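Local coordinates for CytC3 (Streptomyces, PDB 3GJA), which probably chlorinates an unactivated carbon of a carrier-bound amino acid, as a nonheme iron halogenase drawing on 2-oxoglutarate, chloride and dioxygen, at residues Ile94-Arg102 and Tyr286-Glu296; Lys108-Gln119 and Thr238-Lys249. All blocks are in the same frame, centred on the assembly; numbering follows the deposited sequence.

Interaction 1 (Ile94-Arg102 and Tyr286-Glu296). With ACT (acetate ion), chain C.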
loop_
_atom_site.group_PDB
_atom_site.type_symbol
_atom_site.label_atom_id
_atom_site.label_comp_id
_atom_site.label_asym_id
_atom_site.label_seq_id
_atom_site.Cartn_x
_atom_site.Cartn_y
_atom_site.Cartn_z
ATOM N N ILE A 94 1.057 0.921 14.029
ATOM C CA ILE A 94 2.085 -0.099 14.171
ATOM C C ILE A 94 3.476 0.405 14.559
ATOM O O ILE A 94 4.453 -0.340 14.462
ATOM C CB ILE A 94 2.188 -0.938 12.881
ATOM C CG1 ILE A 94 2.500 -0.035 11.686
ATOM C CG2 ILE A 94 0.870 -1.674 12.640
ATOM C CD1 ILE A 94 2.784 -0.801 10.408
ATOM N N GLY A 95 3.569 1.662 14.988
ATOM C CA GLY A 95 4.855 2.193 15.412
ATOM C C GLY A 95 5.498 3.234 14.517
ATOM O O GLY A 95 5.301 3.227 13.303
ATOM N N ARG A 96 6.287 4.123 15.120
ATOM C CA ARG A 96 6.954 5.185 14.372
ATOM C C ARG A 96 8.189 4.769 13.584
ATOM O O ARG A 96 8.683 5.538 12.768
ATOM C CB ARG A 96 7.304 6.350 15.293
ATOM C CG ARG A 96 6.167 7.339 15.466
ATOM C CD ARG A 96 4.987 6.711 16.174
ATOM N NE ARG A 96 3.901 7.671 16.362
ATOM C CZ ARG A 96 2.832 7.452 17.123
ATOM N NH1 ARG A 96 2.702 6.301 17.778
ATOM N NH2 ARG A 96 1.893 8.382 17.230
ATOM N N ASN A 97 8.703 3.570 13.827
ATOM C CA ASN A 97 9.847 3.106 13.053
ATOM C C ASN A 97 9.217 2.369 11.873
ATOM O O ASN A 97 9.140 1.144 11.861
ATOM C CB ASN A 97 10.735 2.176 13.891
ATOM C CG ASN A 97 11.396 2.900 15.059
ATOM O OD1 ASN A 97 11.875 4.028 14.917
ATOM N ND2 ASN A 97 11.433 2.249 16.217
ATOM N N LEU A 98 8.765 3.150 10.888
ATOM C CA LEU A 98 8.068 2.643 9.706
ATOM C C LEU A 98 8.826 2.401 8.418
ATOM O O LEU A 98 9.609 3.235 7.968
ATOM C CB LEU A 98 6.909 3.568 9.354
ATOM C CG LEU A 98 5.538 3.378 9.980
ATOM C CD1 LEU A 98 4.584 4.389 9.346
ATOM C CD2 LEU A 98 5.051 1.952 9.748
ATOM N N LEU A 99 8.504 1.272 7.798
ATOM C CA LEU A 99 9.085 0.849 6.530
ATOM C C LEU A 99 7.980 0.739 5.463
ATOM O O LEU A 99 6.933 0.133 5.709
ATOM C CB LEU A 99 9.726 -0.525 6.710
ATOM C CG LEU A 99 11.217 -0.780 6.507
ATOM C CD1 LEU A 99 12.062 0.333 7.102
ATOM C CD2 LEU A 99 11.551 -2.138 7.138
ATOM N N CYS A 100 8.194 1.353 4.301
ATOM C CA CYS A 100 7.253 1.234 3.191
ATOM C C CYS A 100 7.960 0.240 2.288
ATOM O O CYS A 100 8.950 0.577 1.640
ATOM C CB CYS A 100 7.067 2.553 2.440
ATOM S SG CYS A 100 6.026 2.363 0.941
ATOM N N TRP A 101 7.466 -0.993 2.244
ATOM C CA TRP A 101 8.128 -2.011 1.443
ATOM C C TRP A 101 7.536 -2.223 0.054
ATOM O O TRP A 101 8.077 -2.985 -0.746
ATOM C CB TRP A 101 8.133 -3.332 2.202
ATOM C CG TRP A 101 6.783 -3.932 2.304
ATOM C CD1 TRP A 101 5.785 -3.572 3.159
ATOM C CD2 TRP A 101 6.258 -4.977 1.484
ATOM N NE1 TRP A 101 4.667 -4.331 2.924
ATOM C CE2 TRP A 101 4.930 -5.201 1.897
ATOM C CE3 TRP A 101 6.781 -5.747 0.437
ATOM C CZ2 TRP A 101 4.115 -6.166 1.299
ATOM C CZ3 TRP A 101 5.968 -6.708 -0.158
ATOM C CH2 TRP A 101 4.650 -6.907 0.276
ATOM N N ARG A 102 6.422 -1.562 -0.230
ATOM C CA ARG A 102 5.800 -1.694 -1.540
ATOM C C ARG A 102 4.670 -0.705 -1.821
ATOM O O ARG A 102 4.031 -0.179 -0.904
ATOM C CB ARG A 102 5.264 -3.110 -1.727
ATOM C CG ARG A 102 4.407 -3.271 -2.982
ATOM C CD ARG A 102 3.886 -4.682 -3.138
ATOM N NE ARG A 102 4.945 -5.627 -3.466
ATOM C CZ ARG A 102 4.735 -6.922 -3.673
ATOM N NH1 ARG A 102 3.507 -7.407 -3.577
ATOM N NH2 ARG A 102 5.743 -7.728 -3.978
ATOM N N TYR A 286 15.903 -3.128 -5.504
ATOM C CA TYR A 286 14.819 -2.936 -4.556
ATOM C C TYR A 286 15.338 -2.491 -3.205
ATOM O O TYR A 286 16.464 -2.806 -2.820
ATOM C CB TYR A 286 14.009 -4.218 -4.338
ATOM C CG TYR A 286 13.050 -4.085 -3.167
ATOM C CD1 TYR A 286 11.823 -3.429 -3.312
ATOM C CD2 TYR A 286 13.412 -4.520 -1.888
ATOM C CE1 TYR A 286 10.984 -3.202 -2.217
ATOM C CE2 TYR A 286 12.582 -4.295 -0.784
ATOM C CZ TYR A 286 11.366 -3.631 -0.957
ATOM O OH TYR A 286 10.546 -3.381 0.134
ATOM N N GLY A 287 14.491 -1.770 -2.480
ATOM C CA GLY A 287 14.840 -1.325 -1.154
ATOM C C GLY A 287 13.583 -0.911 -0.425
ATOM O O GLY A 287 12.664 -0.370 -1.033
ATOM N N ALA A 288 13.521 -1.197 0.867
ATOM C CA ALA A 288 12.387 -0.783 1.671
ATOM C C ALA A 288 12.732 0.652 2.083
ATOM O O ALA A 288 13.908 1.006 2.196
ATOM C CB ALA A 288 12.247 -1.676 2.901
ATOM N N VAL A 289 11.718 1.480 2.290
ATOM C CA VAL A 289 11.950 2.868 2.662
ATOM C C VAL A 289 11.589 3.140 4.110
ATOM O O VAL A 289 10.468 2.867 4.543
ATOM C CB VAL A 289 11.130 3.826 1.763
ATOM C CG1 VAL A 289 11.266 5.265 2.260
ATOM C CG2 VAL A 289 11.609 3.719 0.320
ATOM N N LEU A 290 12.550 3.674 4.857
ATOM C CA LEU A 290 12.338 4.019 6.258
ATOM C C LEU A 290 11.697 5.405 6.197
ATOM O O LEU A 290 12.361 6.384 5.864
ATOM C CB LEU A 290 13.685 4.090 6.993
ATOM C CG LEU A 290 13.779 3.913 8.516
ATOM C CD1 LEU A 290 14.597 5.053 9.093
ATOM C CD2 LEU A 290 12.414 3.862 9.155
ATOM N N THR A 291 10.413 5.486 6.525
ATOM C CA THR A 291 9.688 6.748 6.445
ATOM C C THR A 291 9.657 7.554 7.733
ATOM O O THR A 291 9.248 8.714 7.734
ATOM C CB THR A 291 8.238 6.506 6.002
ATOM O OG1 THR A 291 7.516 5.857 7.059
ATOM C CG2 THR A 291 8.205 5.623 4.769
ATOM N N SER A 292 10.076 6.937 8.830
ATOM C CA SER A 292 10.081 7.614 10.117
ATOM C C SER A 292 10.878 6.801 11.126
ATOM O O SER A 292 11.152 5.624 10.903
ATOM C CB SER A 292 8.651 7.792 10.612
ATOM O OG SER A 292 7.975 6.553 10.599
ATOM N N GLY A 293 11.242 7.429 12.238
ATOM C CA GLY A 293 12.016 6.727 13.248
ATOM C C GLY A 293 13.398 6.317 12.768
ATOM O O GLY A 293 14.038 7.033 11.997
ATOM N N VAL A 294 13.855 5.153 13.215
ATOM C CA VAL A 294 15.172 4.641 12.847
ATOM C C VAL A 294 15.075 3.145 12.646
ATOM O O VAL A 294 14.101 2.523 13.061
ATOM C CB VAL A 294 16.211 4.866 13.966
ATOM C CG1 VAL A 294 16.484 6.351 14.159
ATOM C CG2 VAL A 294 15.705 4.229 15.264
ATOM N N ASP A 295 16.105 2.569 12.033
ATOM C CA ASP A 295 16.136 1.135 11.784
ATOM C C ASP A 295 17.234 0.473 12.602
ATOM O O ASP A 295 18.411 0.526 12.244
ATOM C CB ASP A 295 16.354 0.859 10.292
ATOM C CG ASP A 295 16.481 -0.624 9.988
ATOM O OD1 ASP A 295 16.025 -1.438 10.816
ATOM O OD2 ASP A 295 17.031 -0.975 8.921
ATOM N N GLU A 296 16.828 -0.147 13.707
ATOM C CA GLU A 296 17.741 -0.832 14.614
ATOM C C GLU A 296 18.001 -2.261 14.172
ATOM O O GLU A 296 18.589 -3.032 14.925
ATOM C CB GLU A 296 17.149 -0.880 16.024
ATOM C CG GLU A 296 16.848 0.465 16.638
ATOM C CD GLU A 296 15.784 0.370 17.716
ATOM O OE1 GLU A 296 14.598 0.186 17.357
ATOM O OE2 GLU A 296 16.133 0.471 18.918
HETATM C C ACT C . 2.867 -10.762 -5.296
HETATM O O ACT C . 2.491 -9.831 -4.396
HETATM O OXT ACT C . 2.158 -11.723 -5.507
HETATM C CH3 ACT C . 4.170 -10.611 -6.038
HETATM O O HOH W 1 13.241 2.795 18.437
HETATM O O HOH W 2 10.121 0.314 -0.852
#

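Interaction 2 (Lys108-Gln119 and Thr238-Lys249)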
loop_
_atom_site.group_PDB
_atom_site.type_symbol
_atom_site.label_atom_id
_atom_site.label_comp_id
_atom_site.label_asym_id
_atom_site.label_seq_id
_atom_site.Cartn_x
_atom_site.Cartn_y
_atom_site.Cartn_z
ATOM N N LYS A 108 -9.471 0.235 -12.287
ATOM C CA LYS A 108 -10.727 -0.478 -12.448
ATOM C C LYS A 108 -11.440 0.200 -13.603
ATOM O O LYS A 108 -11.607 1.418 -13.610
ATOM C CB LYS A 108 -11.576 -0.421 -11.174
ATOM C CG LYS A 108 -12.668 -1.474 -11.166
ATOM C CD LYS A 108 -12.968 -1.937 -9.763
ATOM C CE LYS A 108 -13.850 -3.168 -9.763
ATOM N NZ LYS A 108 -14.074 -3.635 -8.365
ATOM N N TYR A 109 -11.843 -0.593 -14.585
ATOM C CA TYR A 109 -12.491 -0.061 -15.770
ATOM C C TYR A 109 -13.864 -0.673 -15.972
ATOM O O TYR A 109 -14.178 -1.725 -15.406
ATOM C CB TYR A 109 -11.611 -0.342 -16.991
ATOM C CG TYR A 109 -10.218 0.237 -16.857
ATOM C CD1 TYR A 109 -10.022 1.617 -16.880
ATOM C CD2 TYR A 109 -9.100 -0.587 -16.670
ATOM C CE1 TYR A 109 -8.751 2.178 -16.720
ATOM C CE2 TYR A 109 -7.819 -0.039 -16.509
ATOM C CZ TYR A 109 -7.656 1.350 -16.535
ATOM O OH TYR A 109 -6.418 1.935 -16.370
ATOM N N GLN A 110 -14.669 -0.008 -16.792
ATOM C CA GLN A 110 -16.021 -0.453 -17.100
ATOM C C GLN A 110 -15.991 -1.919 -17.529
ATOM O O GLN A 110 -15.165 -2.326 -18.342
ATOM C CB GLN A 110 -16.600 0.443 -18.204
ATOM C CG GLN A 110 -18.062 0.209 -18.558
ATOM C CD GLN A 110 -18.253 -0.976 -19.478
ATOM O OE1 GLN A 110 -17.445 -1.211 -20.379
ATOM N NE2 GLN A 110 -19.334 -1.722 -19.268
ATOM N N GLY A 111 -16.876 -2.720 -16.946
ATOM C CA GLY A 111 -16.928 -4.128 -17.285
ATOM C C GLY A 111 -16.285 -5.012 -16.236
ATOM O O GLY A 111 -16.647 -6.179 -16.109
ATOM N N ASP A 112 -15.328 -4.473 -15.487
ATOM C CA ASP A 112 -14.661 -5.256 -14.457
ATOM C C ASP A 112 -15.701 -5.720 -13.454
ATOM O O ASP A 112 -16.575 -4.961 -13.045
ATOM C CB ASP A 112 -13.572 -4.435 -13.746
ATOM C CG ASP A 112 -12.350 -4.176 -14.634
ATOM O OD1 ASP A 112 -12.313 -4.690 -15.779
ATOM O OD2 ASP A 112 -11.422 -3.460 -14.192
ATOM N N GLU A 113 -15.617 -6.986 -13.077
ATOM C CA GLU A 113 -16.553 -7.545 -12.122
ATOM C C GLU A 113 -16.052 -7.231 -10.726
ATOM O O GLU A 113 -14.902 -6.828 -10.545
ATOM C CB GLU A 113 -16.662 -9.059 -12.322
ATOM C CG GLU A 113 -17.298 -9.450 -13.645
ATOM C CD GLU A 113 -17.225 -10.940 -13.905
ATOM O OE1 GLU A 113 -16.101 -11.455 -14.106
ATOM O OE2 GLU A 113 -18.288 -11.598 -13.905
ATOM N N GLY A 114 -16.919 -7.396 -9.736
ATOM C CA GLY A 114 -16.492 -7.124 -8.380
ATOM C C GLY A 114 -15.757 -8.333 -7.851
ATOM O O GLY A 114 -15.270 -9.164 -8.619
ATOM N N THR A 115 -15.669 -8.426 -6.535
ATOM C CA THR A 115 -15.027 -9.551 -5.889
ATOM C C THR A 115 -15.888 -9.888 -4.690
ATOM O O THR A 115 -16.512 -9.006 -4.103
ATOM C CB THR A 115 -13.609 -9.201 -5.418
ATOM O OG1 THR A 115 -12.777 -8.948 -6.557
ATOM C CG2 THR A 115 -13.015 -10.354 -4.651
ATOM N N ASP A 116 -15.946 -11.166 -4.340
ATOM C CA ASP A 116 -16.738 -11.582 -3.193
ATOM C C ASP A 116 -15.878 -11.371 -1.950
ATOM O O ASP A 116 -14.680 -11.116 -2.061
ATOM C CB ASP A 116 -17.127 -13.054 -3.324
ATOM C CG ASP A 116 -18.367 -13.407 -2.517
ATOM O OD1 ASP A 116 -18.771 -12.605 -1.644
ATOM O OD2 ASP A 116 -18.934 -14.491 -2.752
ATOM N N TRP A 117 -16.492 -11.471 -0.776
ATOM C CA TRP A 117 -15.787 -11.286 0.491
ATOM C C TRP A 117 -14.617 -12.251 0.663
ATOM O O TRP A 117 -14.778 -13.465 0.537
ATOM C CB TRP A 117 -16.762 -11.449 1.663
ATOM C CG TRP A 117 -17.814 -10.378 1.717
ATOM C CD1 TRP A 117 -19.118 -10.486 1.329
ATOM C CD2 TRP A 117 -17.638 -9.028 2.163
ATOM N NE1 TRP A 117 -19.769 -9.284 1.507
ATOM C CE2 TRP A 117 -18.883 -8.372 2.015
ATOM C CE3 TRP A 117 -16.549 -8.308 2.670
ATOM C CZ2 TRP A 117 -19.069 -7.032 2.358
ATOM C CZ3 TRP A 117 -16.735 -6.971 3.011
ATOM C CH2 TRP A 117 -17.988 -6.349 2.853
ATOM N N HIS A 118 -13.441 -11.705 0.965
ATOM C CA HIS A 118 -12.246 -12.529 1.137
ATOM C C HIS A 118 -11.133 -11.808 1.891
ATOM O O HIS A 118 -11.213 -10.607 2.152
ATOM C CB HIS A 118 -11.694 -12.941 -0.226
ATOM C CG HIS A 118 -11.098 -11.803 -0.996
ATOM N ND1 HIS A 118 -11.861 -10.795 -1.545
ATOM C CD2 HIS A 118 -9.809 -11.493 -1.270
ATOM C CE1 HIS A 118 -11.066 -9.912 -2.126
ATOM N NE2 HIS A 118 -9.817 -10.311 -1.973
ATOM N N GLN A 119 -10.085 -12.556 2.224
ATOM C CA GLN A 119 -8.933 -12.003 2.921
ATOM C C GLN A 119 -7.693 -12.227 2.064
ATOM O O GLN A 119 -7.275 -13.371 1.843
ATOM C CB GLN A 119 -8.745 -12.683 4.268
ATOM C CG GLN A 119 -9.929 -12.548 5.179
ATOM C CD GLN A 119 -9.668 -13.135 6.543
ATOM O OE1 GLN A 119 -8.965 -12.545 7.364
ATOM N NE2 GLN A 119 -10.226 -14.311 6.793
ATOM N N THR A 238 -7.546 -7.754 5.862
ATOM C CA THR A 238 -8.874 -7.464 6.387
ATOM C C THR A 238 -9.957 -7.958 5.435
ATOM O O THR A 238 -9.831 -7.851 4.217
ATOM C CB THR A 238 -9.063 -5.953 6.619
ATOM O OG1 THR A 238 -8.130 -5.512 7.612
ATOM C CG2 THR A 238 -10.480 -5.651 7.086
ATOM N N MET A 239 -11.019 -8.505 6.004
ATOM C CA MET A 239 -12.138 -9.010 5.221
ATOM C C MET A 239 -12.666 -7.904 4.319
ATOM O O MET A 239 -13.011 -6.829 4.792
ATOM C CB MET A 239 -13.259 -9.468 6.157
ATOM C CG MET A 239 -14.437 -10.125 5.454
ATOM S SD MET A 239 -13.952 -11.673 4.690
ATOM C CE MET A 239 -13.821 -12.716 6.118
ATOM N N HIS A 240 -12.722 -8.152 3.018
ATOM C CA HIS A 240 -13.247 -7.136 2.122
ATOM C C HIS A 240 -13.733 -7.709 0.803
ATOM O O HIS A 240 -13.429 -8.850 0.451
ATOM C CB HIS A 240 -12.200 -6.054 1.846
ATOM C CG HIS A 240 -11.193 -6.439 0.813
ATOM N ND1 HIS A 240 -10.142 -7.287 1.076
ATOM C CD2 HIS A 240 -11.082 -6.095 -0.493
ATOM C CE1 HIS A 240 -9.423 -7.449 -0.021
ATOM N NE2 HIS A 240 -9.972 -6.737 -0.988
ATOM N N ALA A 241 -14.493 -6.888 0.085
ATOM C CA ALA A 241 -15.044 -7.246 -1.212
ATOM C C ALA A 241 -14.968 -6.002 -2.089
ATOM O O ALA A 241 -14.431 -4.982 -1.675
ATOM C CB ALA A 241 -16.495 -7.695 -1.056
ATOM N N SER A 242 -15.500 -6.084 -3.299
ATOM C CA SER A 242 -15.496 -4.936 -4.193
ATOM C C SER A 242 -16.658 -5.061 -5.166
ATOM O O SER A 242 -17.034 -6.159 -5.567
ATOM C CB SER A 242 -14.173 -4.846 -4.963
ATOM O OG SER A 242 -13.991 -5.972 -5.807
ATOM N N LEU A 243 -17.227 -3.922 -5.532
ATOM C CA LEU A 243 -18.358 -3.880 -6.444
ATOM C C LEU A 243 -17.888 -3.941 -7.891
ATOM O O LEU A 243 -16.724 -3.669 -8.187
ATOM C CB LEU A 243 -19.142 -2.580 -6.228
ATOM C CG LEU A 243 -19.971 -2.422 -4.947
ATOM C CD1 LEU A 243 -20.404 -0.974 -4.812
ATOM C CD2 LEU A 243 -21.204 -3.335 -4.988
ATOM N N PRO A 244 -18.784 -4.333 -8.810
ATOM C CA PRO A 244 -18.403 -4.393 -10.222
ATOM C C PRO A 244 -18.416 -2.956 -10.725
ATOM O O PRO A 244 -18.982 -2.079 -10.075
ATOM C CB PRO A 244 -19.517 -5.223 -10.845
ATOM C CG PRO A 244 -20.707 -4.842 -10.022
ATOM C CD PRO A 244 -20.138 -4.880 -8.611
ATOM N N HIS A 245 -17.788 -2.709 -11.865
ATOM C CA HIS A 245 -17.761 -1.367 -12.421
ATOM C C HIS A 245 -18.899 -1.269 -13.425
ATOM O O HIS A 245 -18.829 -1.850 -14.504
ATOM C CB HIS A 245 -16.426 -1.111 -13.119
ATOM C CG HIS A 245 -16.276 0.281 -13.650
ATOM N ND1 HIS A 245 -17.278 0.925 -14.346
ATOM C CD2 HIS A 245 -15.222 1.131 -13.633
ATOM C CE1 HIS A 245 -16.847 2.112 -14.735
ATOM N NE2 HIS A 245 -15.603 2.261 -14.316
ATOM N N THR A 246 -19.937 -0.524 -13.063
ATOM C CA THR A 246 -21.109 -0.367 -13.920
ATOM C C THR A 246 -21.295 1.051 -14.450
ATOM O O THR A 246 -22.419 1.442 -14.768
ATOM C CB THR A 246 -22.395 -0.753 -13.152
ATOM O OG1 THR A 246 -22.514 0.076 -11.992
ATOM C CG2 THR A 246 -22.339 -2.211 -12.699
ATOM N N GLY A 247 -20.204 1.813 -14.546
ATOM C CA GLY A 247 -20.281 3.187 -15.028
ATOM C C GLY A 247 -19.924 3.362 -16.491
ATOM O O GLY A 247 -20.038 2.427 -17.273
ATOM N N SER A 248 -19.495 4.556 -16.878
ATOM C CA SER A 248 -19.137 4.785 -18.275
ATOM C C SER A 248 -17.721 4.294 -18.555
ATOM O O SER A 248 -16.916 4.147 -17.634
ATOM C CB SER A 248 -19.243 6.271 -18.625
ATOM O OG SER A 248 -18.208 7.001 -18.000
ATOM N N LYS A 249 -17.425 4.042 -19.827
ATOM C CA LYS A 249 -16.110 3.559 -20.225
ATOM C C LYS A 249 -14.986 4.576 -20.025
ATOM O O LYS A 249 -13.816 4.202 -19.961
ATOM C CB LYS A 249 -16.139 3.101 -21.687
ATOM C CG LYS A 249 -17.003 1.876 -21.917
ATOM C CD LYS A 249 -17.103 1.537 -23.392
ATOM C CE LYS A 249 -18.012 0.337 -23.625
ATOM N NZ LYS A 249 -17.407 -0.904 -23.075
HETATM O O HOH W 3 -11.494 -4.101 -6.858
HETATM O O HOH W 4 -21.354 0.108 -17.662
HETATM O O HOH W 5 -13.972 2.730 -17.644
#

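Interaction 1 (Ile94-Arg102 and Tyr286-Glu296)
The phenol edge of Tyr-286 meets the backbone of Trp-101: its OH donates to Trp-101 O over 2.7 Å, while the neighbouring CE1 edge also faces that oxygen. Both lie at the margin of the main antiparallel sheet of the cupin-type barrel, where 289-290 pairs with 98-108. With CG anti to the backbone N (chi1 169°), the Tyr-286 ring reaches across to the facing strand, and Tyr-268 packs against it edge-to-face. One face of the Trp-101 indole carries Arg-102 CB, and the indole NE1 bonds to Thr-146. The six-membered ring reaches back so that CZ3 lies off-centre over one face of the Arg-102 guanidinium. At the edge of that group, in its plane, Arg-102 NH1 donates to the acetate O at 2.8 Å; the acetate, probably from the crystallisation liquor, is also hydrogen-bonded to Lys-62, His-125 and Gln-131.

Cys-100 and Val-289 are a hydrogen-bonded pair, with Cys-100 N 2.7 Å from Val-289 O. On one face Leu-99 CG rests on Ala-288 CB at 3.9 Å; on the other, Cys-100 CB meets Thr-291 CG2, with helix 75-82 packed against this side. Just before the strand begins, Asn-97 reaches the 293-296 loop: its OD1 accepts from Val-294 N at 2.8 Å, from above the amide plane, and its ND2 donates to a water 2.9 Å away that binds Glu-296 OE1 weakly.

Interaction 2 (Lys108-Gln119 and Thr238-Lys249)
Thr-115 with Ser-242 and His-118 with His-240 are antiparallel hydrogen-bonded pairs, and between them lies a beta bulge, Asp-116 and Trp-117 facing the single residue Ala-241. The Trp-117 indole turns a face to Ala-241, whose CB sits 3.8 Å from the centroid of the six-membered ring, a CH-pi contact. The His-118 and His-240 imidazoles form an oblique pair, planes 49° apart and centroids 4.4 Å apart; by family these are probably the two iron-binding histidines, though no iron is present here. At the far end, the Tyr-109 to Asp-112 type II turn lies over the His-245 ring, with Gln-110 CA above its face, 3.5 Å from the centroid. The ring is fixed at both nitrogens: ND1 accepts from Gly-247 N, and NE2 bonds to Asp-251 O. Cutting the side chain back to alanine is likely to leave Gly-247 N and Asp-251 O without these partners and to open a gap beneath the turn. Lys-249 NZ donates to Gln-110 OE1 at 2.7 Å, from above the amide plane. Lys-108 NZ reaches Leu-243 O and Gly-161 O. Strand 163-165 pairs with 240-242, Gln-164 touching both Ala-241 and Trp-117, while the Lys-108 backbone bonds to Arg-253 of strand 253-262.

In the fold
From the N terminus, the chain leaves helix 84-94 and enters strand 98-108, whose beginning belongs to interaction 1 and whose last residue opens interaction 2. It then runs through 115-116 and on past strands 147-152, 163-165 and 230-235 before 238-249 returns to close interaction 2. Strand 253-262 follows, on the side of 98-108 away from 289-290, and only later does 286-296 close interaction 1. The smaller loop therefore lies wholly within the larger, without crossing. Their centres are about 31 Å apart, on opposite sides of the chain's centre: interaction 1 finishes the margin of the main sheet, interaction 2 ties surface loops to the two-stranded sheet.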